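Local coordinates for ammonium transporter (Kuenenia stuttgartiensis, PDB 6EU6), which probably senses ammonium at the membrane, as the Amt-type trimeric domain of an ammonium-responsive sensor histidine kinase, at residues N3-I6 with N7-H10; H10-V13 with I14-C18; L25-T28 with S29-G33; A82-L85 with A86-P89; S95-F98 with F99-F103. One frame throughout, in Å; residues are numbered along the deposited sequence.

Contact 1: residues N3-I6 with N7-H10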
loop_
_atom_site.group_PDB
_atom_site.type_symbol
_atom_site.label_atom_id
_atom_site.label_comp_id
_atom_site.label_asym_id
_atom_site.label_seq_id
_atom_site.Cartn_x
_atom_site.Cartn_y
_atom_site.Cartn_z
ATOM N N ASN A 3 -14.945 -8.394 26.245
ATOM C CA ASN A 3 -14.792 -7.018 25.774
ATOM C C ASN A 3 -13.448 -6.815 25.099
ATOM O O ASN A 3 -13.360 -6.131 24.135
ATOM C CB ASN A 3 -15.073 -5.919 26.835
ATOM C CG ASN A 3 -15.153 -6.459 28.254
ATOM O OD1 ASN A 3 -16.150 -7.094 28.651
ATOM N ND2 ASN A 3 -14.099 -6.213 29.036
ATOM N N ILE A 4 -12.409 -7.457 25.570
ATOM C CA ILE A 4 -11.137 -7.406 24.883
ATOM C C ILE A 4 -11.181 -8.128 23.533
ATOM O O ILE A 4 -10.623 -7.583 22.552
ATOM C CB ILE A 4 -10.018 -7.935 25.774
ATOM C CG1 ILE A 4 -9.805 -6.920 26.895
ATOM C CG2 ILE A 4 -8.727 -8.089 25.011
ATOM C CD1 ILE A 4 -8.733 -7.316 27.863
ATOM N N GLN A 5 -11.787 -9.334 23.461
ATOM C CA GLN A 5 -11.987 -10.012 22.175
ATOM C C GLN A 5 -12.811 -9.154 21.173
ATOM O O GLN A 5 -12.511 -9.118 19.969
ATOM C CB GLN A 5 -12.606 -11.408 22.350
ATOM C CG GLN A 5 -12.699 -12.217 21.007
ATOM C CD GLN A 5 -11.379 -12.735 20.338
ATOM O OE1 GLN A 5 -10.441 -13.295 20.972
ATOM N NE2 GLN A 5 -11.318 -12.569 19.027
ATOM N N ILE A 6 -13.816 -8.443 21.670
ATOM C CA ILE A 6 -14.596 -7.558 20.810
ATOM C C ILE A 6 -13.702 -6.451 20.239
ATOM O O ILE A 6 -13.812 -6.129 19.049
ATOM C CB ILE A 6 -15.769 -6.927 21.549
ATOM C CG1 ILE A 6 -16.890 -7.974 21.769
ATOM C CG2 ILE A 6 -16.331 -5.759 20.753
ATOM C CD1 ILE A 6 -18.019 -7.496 22.691
ATOM N N ASN A 7 -12.810 -5.895 21.070
ATOM C CA ASN A 7 -11.846 -4.879 20.630
ATOM C C ASN A 7 -10.880 -5.383 19.552
ATOM O O ASN A 7 -10.620 -4.690 18.599
ATOM C CB ASN A 7 -10.994 -4.351 21.777
ATOM C CG ASN A 7 -11.755 -3.381 22.633
ATOM O OD1 ASN A 7 -12.817 -2.951 22.230
ATOM N ND2 ASN A 7 -11.207 -3.038 23.814
ATOM N N ILE A 8 -10.384 -6.589 19.720
ATOM C CA ILE A 8 -9.480 -7.228 18.746
ATOM C C ILE A 8 -10.252 -7.432 17.416
ATOM O O ILE A 8 -9.668 -7.339 16.347
ATOM C CB ILE A 8 -9.086 -8.576 19.346
ATOM C CG1 ILE A 8 -8.089 -8.333 20.463
ATOM C CG2 ILE A 8 -8.523 -9.523 18.351
ATOM C CD1 ILE A 8 -7.872 -9.578 21.318
ATOM N N ASN A 9 -11.541 -7.747 17.519
ATOM C CA ASN A 9 -12.355 -8.071 16.374
ATOM C C ASN A 9 -12.623 -6.807 15.568
ATOM O O ASN A 9 -12.535 -6.817 14.327
ATOM C CB ASN A 9 -13.671 -8.704 16.790
ATOM C CG ASN A 9 -13.529 -10.116 17.233
ATOM O OD1 ASN A 9 -12.512 -10.784 17.127
ATOM N ND2 ASN A 9 -14.581 -10.594 17.804
ATOM N N HIS A 10 -12.869 -5.705 16.254
ATOM C CA HIS A 10 -12.902 -4.385 15.613
ATOM C C HIS A 10 -11.621 -4.031 14.902
ATOM O O HIS A 10 -11.637 -3.604 13.774
ATOM C CB HIS A 10 -13.196 -3.256 16.606
ATOM C CG HIS A 10 -14.630 -3.122 16.965
ATOM N ND1 HIS A 10 -15.528 -2.457 16.176
ATOM C CD2 HIS A 10 -15.310 -3.476 18.076
ATOM C CE1 HIS A 10 -16.713 -2.467 16.740
ATOM N NE2 HIS A 10 -16.611 -3.089 17.883
#
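Q5 and N9 join their side-chain amides over one turn of the long N-terminal helix 2-34, an i to i+4 pairing laid on top of regular alpha-helical bonding. The extended start of the Q5 side chain bends at chi2 (70°), which carries the amide forward to N9, and NE2 gives a hydrogen bond of 2.9 Å to N9 OD1. The two amide planes are 57° apart, and NE2 is tilted 32° from the carbonyl plane of N9. This is the tight part of the contact, and it continues into the trimer: N9 OD1 also accepts from the backbone N of V231, while Q5 OE1 takes a hydrogen bond from N7 ND2 of the third subunit. The equivalent bond runs from N7 ND2 of this chain to Q5 OE1 of the second subunit, so the pair repeats around the trimer. I8 packs against I8 of both other subunits, and within the chain its CD1 lies 4.1 Å from I4 CG2, a grazing apolar touch. The N-terminal end is looser. N3 is exposed and poorly ordered, and its anchorage in the turn is the backbone bond from N7 N to N3 O (3.1 Å). I6, partly exposed, lies alongside H10, both side chains pointing the same way. The imidazole of H10, whose ND1 is hydrogen-bonded to S95 OG, turns its carbon corner back onto the preceding turn: CD2 is 3.7 Å from I6 CG2 and 3.2 Å from I6 O, the carbonyl oxygen that also accepts from H10 N.

Contact 2: residues H10-V13 with I14-C18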
loop_
_atom_site.group_PDB
_atom_site.type_symbol
_atom_site.label_atom_id
_atom_site.label_comp_id
_atom_site.label_asym_id
_atom_site.label_seq_id
_atom_site.Cartn_x
_atom_site.Cartn_y
_atom_site.Cartn_z
ATOM N N HIS A 10 -12.869 -5.705 16.254
ATOM C CA HIS A 10 -12.902 -4.385 15.613
ATOM C C HIS A 10 -11.621 -4.031 14.902
ATOM O O HIS A 10 -11.637 -3.604 13.774
ATOM C CB HIS A 10 -13.196 -3.256 16.606
ATOM C CG HIS A 10 -14.630 -3.122 16.965
ATOM N ND1 HIS A 10 -15.528 -2.457 16.176
ATOM C CD2 HIS A 10 -15.310 -3.476 18.076
ATOM C CE1 HIS A 10 -16.713 -2.467 16.740
ATOM N NE2 HIS A 10 -16.611 -3.089 17.883
ATOM N N LEU A 11 -10.507 -4.209 15.582
ATOM C CA LEU A 11 -9.242 -3.890 15.023
ATOM C C LEU A 11 -9.036 -4.628 13.698
ATOM O O LEU A 11 -8.604 -4.006 12.699
ATOM C CB LEU A 11 -8.137 -4.218 16.008
ATOM C CG LEU A 11 -6.686 -4.014 15.549
ATOM C CD1 LEU A 11 -6.476 -2.604 15.023
ATOM C CD2 LEU A 11 -5.745 -4.322 16.721
ATOM N N TRP A 12 -9.303 -5.950 13.690
ATOM C CA TRP A 12 -9.028 -6.720 12.481
ATOM C C TRP A 12 -9.997 -6.307 11.355
ATOM O O TRP A 12 -9.575 -6.017 10.217
ATOM C CB TRP A 12 -9.069 -8.199 12.729
ATOM C CG TRP A 12 -9.001 -9.052 11.456
ATOM C CD1 TRP A 12 -9.826 -10.092 11.124
ATOM C CD2 TRP A 12 -8.068 -8.927 10.365
ATOM N NE1 TRP A 12 -9.483 -10.609 9.926
ATOM C CE2 TRP A 12 -8.392 -9.938 9.437
ATOM C CE3 TRP A 12 -6.988 -8.037 10.076
ATOM C CZ2 TRP A 12 -7.692 -10.102 8.221
ATOM C CZ3 TRP A 12 -6.286 -8.189 8.857
ATOM C CH2 TRP A 12 -6.648 -9.242 7.948
ATOM N N VAL A 13 -11.295 -6.211 11.665
ATOM C CA VAL A 13 -12.270 -5.899 10.639
ATOM C C VAL A 13 -11.947 -4.550 10.020
ATOM O O VAL A 13 -12.060 -4.368 8.818
ATOM C CB VAL A 13 -13.696 -6.016 11.191
ATOM C CG1 VAL A 13 -14.718 -5.474 10.220
ATOM C CG2 VAL A 13 -13.996 -7.498 11.472
ATOM N N ILE A 14 -11.559 -3.577 10.842
ATOM C CA ILE A 14 -11.295 -2.225 10.322
ATOM C C ILE A 14 -9.992 -2.203 9.520
ATOM O O ILE A 14 -9.917 -1.597 8.442
ATOM C CB ILE A 14 -11.416 -1.116 11.433
ATOM C CG1 ILE A 14 -11.793 0.199 10.857
ATOM C CG2 ILE A 14 -10.106 -0.934 12.130
ATOM C CD1 ILE A 14 -13.201 0.331 10.361
ATOM N N MET A 15 -8.995 -2.936 9.979
ATOM C CA MET A 15 -7.745 -3.063 9.193
ATOM C C MET A 15 -8.015 -3.707 7.812
ATOM O O MET A 15 -7.555 -3.230 6.765
ATOM C CB MET A 15 -6.683 -3.865 9.949
ATOM C CG MET A 15 -5.620 -3.045 10.679
ATOM S SD MET A 15 -4.693 -1.915 9.499
ATOM C CE MET A 15 -4.625 -2.549 7.835
ATOM N N ALA A 16 -8.744 -4.810 7.821
ATOM C CA ALA A 16 -9.153 -5.482 6.590
ATOM C C ALA A 16 -9.925 -4.553 5.717
ATOM O O ALA A 16 -9.738 -4.555 4.509
ATOM C CB ALA A 16 -9.971 -6.719 6.923
ATOM N N ALA A 17 -10.800 -3.748 6.298
ATOM C CA ALA A 17 -11.572 -2.848 5.493
ATOM C C ALA A 17 -10.668 -1.823 4.769
ATOM O O ALA A 17 -10.886 -1.450 3.594
ATOM C CB ALA A 17 -12.626 -2.143 6.321
ATOM N N CYS A 18 -9.693 -1.342 5.475
ATOM C CA CYS A 18 -8.760 -0.413 4.891
ATOM C C CYS A 18 -7.963 -1.110 3.764
ATOM O O CYS A 18 -7.660 -0.496 2.735
ATOM C CB CYS A 18 -7.788 0.140 5.926
ATOM S SG CYS A 18 -8.571 1.169 7.187
#
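With chi1 of W12 at 171°, CG is anti to the backbone N and the indole reaches forward to A16, one turn later, where chi2 (-131°) lays the six-membered ring over the methyl. The result is a CH-pi contact between W12 and A16: CB sits 4.2 Å from the ring centroid and only 6° off the ring normal. Beside it, M15 crosses the tryptophan side chain at about a right angle, its CB 4.2 Å from W12 CE3. The methionine then bends at chi2 and chi3 and leads its sulfur away, after its CG has passed 4.4 Å from L11 CD1. I14 takes the rotamer that wedges CG2 between its own backbone N and carbonyl carbon, a less common choice on a helix, and the methyl rests 3.5 Å from L11 O. Beneath these groups, helix 2-34 keeps regular i to i+4 bonding, with A16 N 2.8 Å from W12 O. The outer edge of the indole is tied down by NE1 donating to the backbone O of G225, and L11 and M15 pack against their own counterparts in the third subunit. V13 and A17 face helix 93-114 instead. The chemistry is therefore almost wholly apolar: the A16 methyl lies against one face of the indole, and the ring's one polar atom is spent on a carbonyl, which suits a buried position between subunits of a membrane trimer.

Contact 3: residues L25-T28 with S29-G33; sequences LGFT and SYETG
T28 and T32 lie side by side, one helical turn apart, and T28 O is gripped twice by the later residue. T32 N donates to it at 2.9 Å and T32 OG1 at 2.7 Å, from opposite faces of the carbonyl plane. Chi1 of T32 (-59°) tucks the hydroxyl beside its own backbone N, which is what lets it reach back four residues. S29 repeats the device on L25 O: S29 N approaches it nearly end-on at 2.9 Å, whereas S29 OG comes in above the plane at a longer 3.1 Å. T28 OG1 donates to Q24 O, so three hydroxyls on this buried piece of helix 2-34 are satisfied by carbonyls of the preceding turn, a common way to hide serine and threonine within a membrane helix. E31 crosses F27 at a slant: its CG lies 3.1 Å from F27 O and its OE2 3.9 Å from F27 CB, with the carboxylate and ring planes 66° apart. In the next shell, T112 OG1 and N47 ND2 bond to E31 OE1 and fix the turn of the carboxylate, while OE2 hydrogen-bonds an ammonium ion, probably from the crystallisation liquor. Farther out, F27 rests on helices 93-114 and 206-226, and Y30 on 206-226 and 266-280. T28, E31 and T32 lean on helix 40-67, and L25, T28 and S29 pack against F214, F215 and L211 of the second subunit.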
loop_
_atom_site.group_PDB
_atom_site.type_symbol
_atom_site.label_atom_id
_atom_site.label_comp_id
_atom_site.label_asym_id
_atom_site.label_seq_id
_atom_site.Cartn_x
_atom_site.Cartn_y
_atom_site.Cartn_z
ATOM N N LEU A 25 -7.614 1.514 -5.440
ATOM C CA LEU A 25 -6.353 1.900 -6.118
ATOM C C LEU A 25 -5.863 0.798 -7.066
ATOM O O LEU A 25 -5.456 1.083 -8.206
ATOM C CB LEU A 25 -5.325 2.215 -5.035
ATOM C CG LEU A 25 -4.018 2.919 -5.431
ATOM C CD1 LEU A 25 -3.304 3.377 -4.176
ATOM C CD2 LEU A 25 -3.099 2.018 -6.179
ATOM N N GLY A 26 -5.952 -0.454 -6.614
ATOM C CA GLY A 26 -5.708 -1.608 -7.465
ATOM C C GLY A 26 -6.465 -1.615 -8.762
ATOM O O GLY A 26 -5.871 -1.750 -9.833
ATOM N N PHE A 27 -7.781 -1.439 -8.690
ATOM C CA PHE A 27 -8.568 -1.394 -9.879
ATOM C C PHE A 27 -8.183 -0.196 -10.728
ATOM O O PHE A 27 -8.212 -0.299 -11.920
ATOM C CB PHE A 27 -10.075 -1.267 -9.540
ATOM C CG PHE A 27 -10.654 -2.508 -9.053
ATOM C CD1 PHE A 27 -10.872 -3.554 -9.949
ATOM C CD2 PHE A 27 -11.004 -2.700 -7.700
ATOM C CE1 PHE A 27 -11.432 -4.778 -9.478
ATOM C CE2 PHE A 27 -11.547 -3.931 -7.240
ATOM C CZ PHE A 27 -11.771 -4.941 -8.128
ATOM N N THR A 28 -7.895 0.947 -10.104
ATOM C CA THR A 28 -7.511 2.142 -10.876
ATOM C C THR A 28 -6.223 1.830 -11.699
ATOM O O THR A 28 -6.171 2.046 -12.915
ATOM C CB THR A 28 -7.239 3.334 -9.958
ATOM O OG1 THR A 28 -8.402 3.605 -9.149
ATOM C CG2 THR A 28 -6.894 4.580 -10.852
ATOM N N SER A 29 -5.214 1.230 -11.046
ATOM C CA SER A 29 -3.963 0.930 -11.785
ATOM C C SER A 29 -4.178 -0.103 -12.840
ATOM O O SER A 29 -3.593 0.006 -13.903
ATOM C CB SER A 29 -2.853 0.416 -10.895
ATOM O OG SER A 29 -2.844 1.240 -9.812
ATOM N N TYR A 30 -4.855 -1.196 -12.465
ATOM C CA TYR A 30 -5.122 -2.306 -13.382
ATOM C C TYR A 30 -5.835 -1.786 -14.654
ATOM O O TYR A 30 -5.395 -2.046 -15.800
ATOM C CB TYR A 30 -5.986 -3.324 -12.658
ATOM C CG TYR A 30 -6.066 -4.643 -13.339
ATOM C CD1 TYR A 30 -5.067 -5.566 -13.154
ATOM C CD2 TYR A 30 -7.150 -4.962 -14.209
ATOM C CE1 TYR A 30 -5.135 -6.822 -13.697
ATOM C CE2 TYR A 30 -7.237 -6.236 -14.802
ATOM C CZ TYR A 30 -6.219 -7.143 -14.552
ATOM O OH TYR A 30 -6.195 -8.366 -15.117
ATOM N N GLU A 31 -6.950 -1.069 -14.445
ATOM C CA GLU A 31 -7.685 -0.595 -15.559
ATOM C C GLU A 31 -6.882 0.419 -16.406
ATOM O O GLU A 31 -6.997 0.371 -17.627
ATOM C CB GLU A 31 -9.050 0.003 -15.180
ATOM C CG GLU A 31 -9.922 -0.962 -14.371
ATOM C CD GLU A 31 -11.263 -0.344 -13.859
ATOM O OE1 GLU A 31 -11.640 0.775 -14.445
ATOM O OE2 GLU A 31 -11.907 -1.022 -12.931
ATOM N N THR A 32 -6.138 1.335 -15.763
ATOM C CA THR A 32 -5.332 2.293 -16.468
ATOM C C THR A 32 -4.264 1.508 -17.280
ATOM O O THR A 32 -4.079 1.730 -18.464
ATOM C CB THR A 32 -4.691 3.240 -15.521
ATOM O OG1 THR A 32 -5.660 3.937 -14.768
ATOM C CG2 THR A 32 -3.798 4.289 -16.280
ATOM N N GLY A 33 -3.613 0.524 -16.662
ATOM C CA GLY A 33 -2.658 -0.297 -17.371
ATOM C C GLY A 33 -3.185 -0.974 -18.620
ATOM O O GLY A 33 -2.509 -1.052 -19.665
#

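Contact 4: residues A82-L85 with A86-P89; sequences ANDL and ALHP
D84 and L87 bring their side chains together at an angle where the loop before helix 93-114 tightens into a short 3-10 turn. One methyl of L87, CD2, presses against the D84 carboxylate at 3.3 Å from CG. That distance is short, and the outer torsion of L87 falls away from the usual staggered values. Both residues are exposed and touch a crystal neighbour, so the fine detail of this pair is doubtful. H88 makes the clearer contact. Its chi1 (-83°) sets the imidazole beside its own backbone N, with the CD2 edge toward D84 O, which lies near the ring plane and 3.5 Å from CD2, while CB lies 3.4 Å from L85 O. The ring also meets that of F148, their planes about 20° apart. L85 carries the buried end of the contact: chi1 of -163° sends its branch away from residues 86-89 to pack on Y94 and F97 of helix 93-114 and on F63 of helix 40-67. Two backbone bonds hold the shape, L87 N to D84 O at 2.9 Å and H88 N to L85 O at 3.0 Å, each donor lying well above the acceptor's carbonyl plane. Before them comes a type II beta turn from A82 to L85, closed by L85 N to A82 O. Successive i to i+3 bonds of this kind are characteristic of a 3-10 turn, here in the surface loop between strand 75-76 and helix 93-114.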
loop_
_atom_site.group_PDB
_atom_site.type_symbol
_atom_site.label_atom_id
_atom_site.label_comp_id
_atom_site.label_asym_id
_atom_site.label_seq_id
_atom_site.Cartn_x
_atom_site.Cartn_y
_atom_site.Cartn_z
ATOM N N ALA A 82 -27.255 4.869 8.431
ATOM C CA ALA A 82 -26.721 4.207 9.606
ATOM C C ALA A 82 -27.568 4.469 10.867
ATOM O O ALA A 82 -27.037 4.501 11.955
ATOM C CB ALA A 82 -25.292 4.645 9.837
ATOM N N ASN A 83 -28.877 4.569 10.704
ATOM C CA ASN A 83 -29.780 4.998 11.798
ATOM C C ASN A 83 -29.768 3.979 12.913
ATOM O O ASN A 83 -30.209 2.858 12.746
ATOM C CB ASN A 83 -31.221 5.229 11.256
ATOM C CG ASN A 83 -32.202 5.682 12.336
ATOM O OD1 ASN A 83 -32.008 5.415 13.486
ATOM N ND2 ASN A 83 -33.171 6.463 11.958
ATOM N N ASP A 84 -29.251 4.430 14.057
ATOM C CA ASP A 84 -29.143 3.685 15.272
ATOM C C ASP A 84 -28.191 2.526 15.210
ATOM O O ASP A 84 -28.326 1.569 15.967
ATOM C CB ASP A 84 -30.528 3.232 15.738
ATOM C CG ASP A 84 -31.277 4.330 16.380
ATOM O OD1 ASP A 84 -30.589 5.325 16.741
ATOM O OD2 ASP A 84 -32.532 4.203 16.513
ATOM N N LEU A 85 -27.163 2.639 14.393
ATOM C CA LEU A 85 -26.200 1.543 14.257
ATOM C C LEU A 85 -25.688 1.109 15.627
ATOM O O LEU A 85 -25.817 -0.044 15.986
ATOM C CB LEU A 85 -25.026 1.962 13.353
ATOM C CG LEU A 85 -24.181 0.831 12.821
ATOM C CD1 LEU A 85 -24.977 -0.011 11.839
ATOM C CD2 LEU A 85 -22.989 1.428 12.113
ATOM N N ALA A 86 -25.142 2.054 16.374
ATOM C CA ALA A 86 -24.688 1.885 17.771
ATOM C C ALA A 86 -25.666 1.208 18.784
ATOM O O ALA A 86 -25.229 0.718 19.813
ATOM C CB ALA A 86 -24.276 3.260 18.322
ATOM N N LEU A 87 -26.960 1.217 18.528
ATOM C CA LEU A 87 -27.908 0.540 19.408
ATOM C C LEU A 87 -28.022 -0.954 19.118
ATOM O O LEU A 87 -28.490 -1.719 19.948
ATOM C CB LEU A 87 -29.284 1.144 19.266
ATOM C CG LEU A 87 -29.599 2.326 20.171
ATOM C CD1 LEU A 87 -28.391 3.152 20.597
ATOM C CD2 LEU A 87 -30.631 3.156 19.426
ATOM N N HIS A 88 -27.640 -1.360 17.933
ATOM C CA HIS A 88 -27.713 -2.752 17.643
ATOM C C HIS A 88 -26.753 -3.436 18.546
ATOM O O HIS A 88 -25.715 -2.924 18.833
ATOM C CB HIS A 88 -27.394 -2.998 16.175
ATOM C CG HIS A 88 -28.577 -2.796 15.301
ATOM N ND1 HIS A 88 -29.158 -3.816 14.595
ATOM C CD2 HIS A 88 -29.346 -1.707 15.097
ATOM C CE1 HIS A 88 -30.228 -3.360 13.974
ATOM N NE2 HIS A 88 -30.360 -2.082 14.258
ATOM N N PRO A 89 -27.101 -4.638 18.974
ATOM C CA PRO A 89 -26.328 -5.512 19.839
ATOM C C PRO A 89 -25.238 -6.203 19.054
ATOM O O PRO A 89 -24.376 -6.768 19.672
ATOM C CB PRO A 89 -27.350 -6.528 20.271
ATOM C CG PRO A 89 -28.234 -6.659 19.090
ATOM C CD PRO A 89 -28.340 -5.285 18.523
#

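Contact 5: residues S95-F98 with F99-F103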
loop_
_atom_site.group_PDB
_atom_site.type_symbol
_atom_site.label_atom_id
_atom_site.label_comp_id
_atom_site.label_asym_id
_atom_site.label_seq_id
_atom_site.Cartn_x
_atom_site.Cartn_y
_atom_site.Cartn_z
ATOM N N SER A 95 -17.468 -0.633 12.418
ATOM C CA SER A 95 -16.446 -1.400 11.748
ATOM C C SER A 95 -17.081 -2.284 10.682
ATOM O O SER A 95 -16.649 -2.310 9.579
ATOM C CB SER A 95 -15.649 -2.185 12.767
ATOM O OG SER A 95 -15.150 -1.299 13.727
ATOM N N PHE A 96 -18.121 -2.999 11.065
ATOM C CA PHE A 96 -18.891 -3.824 10.143
ATOM C C PHE A 96 -19.422 -2.953 9.027
ATOM O O PHE A 96 -19.399 -3.323 7.863
ATOM C CB PHE A 96 -20.052 -4.457 10.865
ATOM C CG PHE A 96 -20.869 -5.341 9.999
ATOM C CD1 PHE A 96 -20.485 -6.657 9.747
ATOM C CD2 PHE A 96 -22.017 -4.862 9.411
ATOM C CE1 PHE A 96 -21.292 -7.479 8.951
ATOM C CE2 PHE A 96 -22.815 -5.664 8.591
ATOM C CZ PHE A 96 -22.464 -6.984 8.380
ATOM N N PHE A 97 -19.986 -1.803 9.383
ATOM C CA PHE A 97 -20.575 -0.914 8.404
ATOM C C PHE A 97 -19.531 -0.467 7.338
ATOM O O PHE A 97 -19.818 -0.506 6.130
ATOM C CB PHE A 97 -21.130 0.306 9.101
ATOM C CG PHE A 97 -21.999 1.141 8.250
ATOM C CD1 PHE A 97 -21.487 2.134 7.465
ATOM C CD2 PHE A 97 -23.375 0.990 8.310
ATOM C CE1 PHE A 97 -22.295 2.930 6.679
ATOM C CE2 PHE A 97 -24.188 1.817 7.566
ATOM C CZ PHE A 97 -23.642 2.772 6.715
ATOM N N PHE A 98 -18.321 -0.121 7.789
ATOM C CA PHE A 98 -17.349 0.374 6.856
ATOM C C PHE A 98 -16.820 -0.752 5.977
ATOM O O PHE A 98 -16.589 -0.545 4.778
ATOM C CB PHE A 98 -16.197 1.083 7.581
ATOM C CG PHE A 98 -15.198 1.700 6.634
ATOM C CD1 PHE A 98 -15.603 2.595 5.634
ATOM C CD2 PHE A 98 -13.881 1.305 6.650
ATOM C CE1 PHE A 98 -14.713 3.098 4.697
ATOM C CE2 PHE A 98 -12.975 1.822 5.722
ATOM C CZ PHE A 98 -13.387 2.725 4.757
ATOM N N PHE A 99 -16.587 -1.900 6.599
ATOM C CA PHE A 99 -16.243 -3.129 5.886
ATOM C C PHE A 99 -17.217 -3.451 4.758
ATOM O O PHE A 99 -16.822 -3.639 3.602
ATOM C CB PHE A 99 -16.096 -4.264 6.872
ATOM C CG PHE A 99 -15.512 -5.544 6.274
ATOM C CD1 PHE A 99 -14.163 -5.673 6.044
ATOM C CD2 PHE A 99 -16.320 -6.598 5.949
ATOM C CE1 PHE A 99 -13.621 -6.885 5.504
ATOM C CE2 PHE A 99 -15.794 -7.793 5.439
ATOM C CZ PHE A 99 -14.431 -7.925 5.182
ATOM N N GLN A 100 -18.497 -3.355 5.047
ATOM C CA GLN A 100 -19.462 -3.660 4.029
ATOM C C GLN A 100 -19.516 -2.505 3.023
ATOM O O GLN A 100 -19.804 -2.748 1.888
ATOM C CB GLN A 100 -20.849 -3.912 4.645
ATOM C CG GLN A 100 -20.933 -5.124 5.579
ATOM C CD GLN A 100 -20.652 -6.434 4.829
ATOM O OE1 GLN A 100 -20.889 -6.533 3.655
ATOM N NE2 GLN A 100 -20.085 -7.411 5.518
ATOM N N MET A 101 -19.233 -1.244 3.421
ATOM C CA MET A 101 -19.188 -0.170 2.450
ATOM C C MET A 101 -18.109 -0.406 1.393
ATOM O O MET A 101 -18.331 -0.194 0.206
ATOM C CB MET A 101 -18.960 1.200 3.145
ATOM C CG MET A 101 -18.910 2.380 2.199
ATOM S SD MET A 101 -18.653 3.933 3.124
ATOM C CE MET A 101 -20.322 4.050 3.740
ATOM N N VAL A 102 -16.911 -0.798 1.840
ATOM C CA VAL A 102 -15.864 -0.998 0.860
ATOM C C VAL A 102 -16.154 -2.252 -0.020
ATOM O O VAL A 102 -15.724 -2.317 -1.163
ATOM C CB VAL A 102 -14.446 -0.989 1.481
ATOM C CG1 VAL A 102 -14.177 0.380 2.116
ATOM C CG2 VAL A 102 -14.234 -2.072 2.505
ATOM N N PHE A 103 -16.827 -3.272 0.527
ATOM C CA PHE A 103 -17.397 -4.333 -0.350
ATOM C C PHE A 103 -18.291 -3.773 -1.465
ATOM O O PHE A 103 -18.159 -4.118 -2.632
ATOM C CB PHE A 103 -18.121 -5.395 0.514
ATOM C CG PHE A 103 -17.224 -6.474 1.036
ATOM C CD1 PHE A 103 -15.943 -6.188 1.458
ATOM C CD2 PHE A 103 -17.688 -7.756 1.171
ATOM C CE1 PHE A 103 -15.112 -7.175 1.936
ATOM C CE2 PHE A 103 -16.836 -8.763 1.590
ATOM C CZ PHE A 103 -15.563 -8.470 2.003
#
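F96 offers a ring face to Q100, the two side chains crossing at a slant four residues apart. The aliphatic CG of the glutamine sits over that face, 3.8 Å from the ring centroid and 21° off the normal, in a CH-pi contact. The Q100 chain bends at chi2 so that NE2 comes near the rim of the ring, 3.6 Å from F96 CE1, with the amide plane 41° from that of the phenyl group. F98 is met on two sides. V102 lays CG1 over its face, 4.0 Å from the centroid, while M101 brings its sulfur to the edge, SD 4.2 Å from CD1: a Met-aromatic contact near the plane of the ring. The same methionine bends at chi3 and carries CE to 3.7 Å from F97 CE1, so its thioether spans two successive phenylalanines. These residues lie on helix 93-114 of the Amt fold, where regular i to i+4 bonding runs under a surface carrying five phenylalanines in nine residues. F99 and F103 continue along another side, F103 CD1 lying over one face of the F99 ring. F103 also stacks on F223, and this F103-F223 stack probably corresponds to the twin phenylalanine gate at the pore mouth of Amt transporters. Around this, F96 stacks on F148, and the ring of F98 meets F221 of the second subunit edge-to-face. Q100 NE2 makes a weak hydrogen bond to a bound MES buffer molecule, and at the first turn S95 OG bonds to H10 ND1.

All five contacts are local: each joins residues three or four apart, so none closes a long loop or encloses another, and contacts 1 and 2 meet by sharing H10. From the N terminus, contacts 1, 2 and 3 succeed one another along helix 2-34, with contact 3 about 34 Å from contact 1 between centres. The chain later reaches contact 4 in the loop before helix 93-114, and contact 5 near the start of that helix. Across the fold, S95 ties contact 5 to H10, and F98, F99 and V102 pack against A17 and V13 of contact 2. L85 and A82 of contact 4 rest on F97. Contacts 1, 2, 3 and 5 also touch the second subunit.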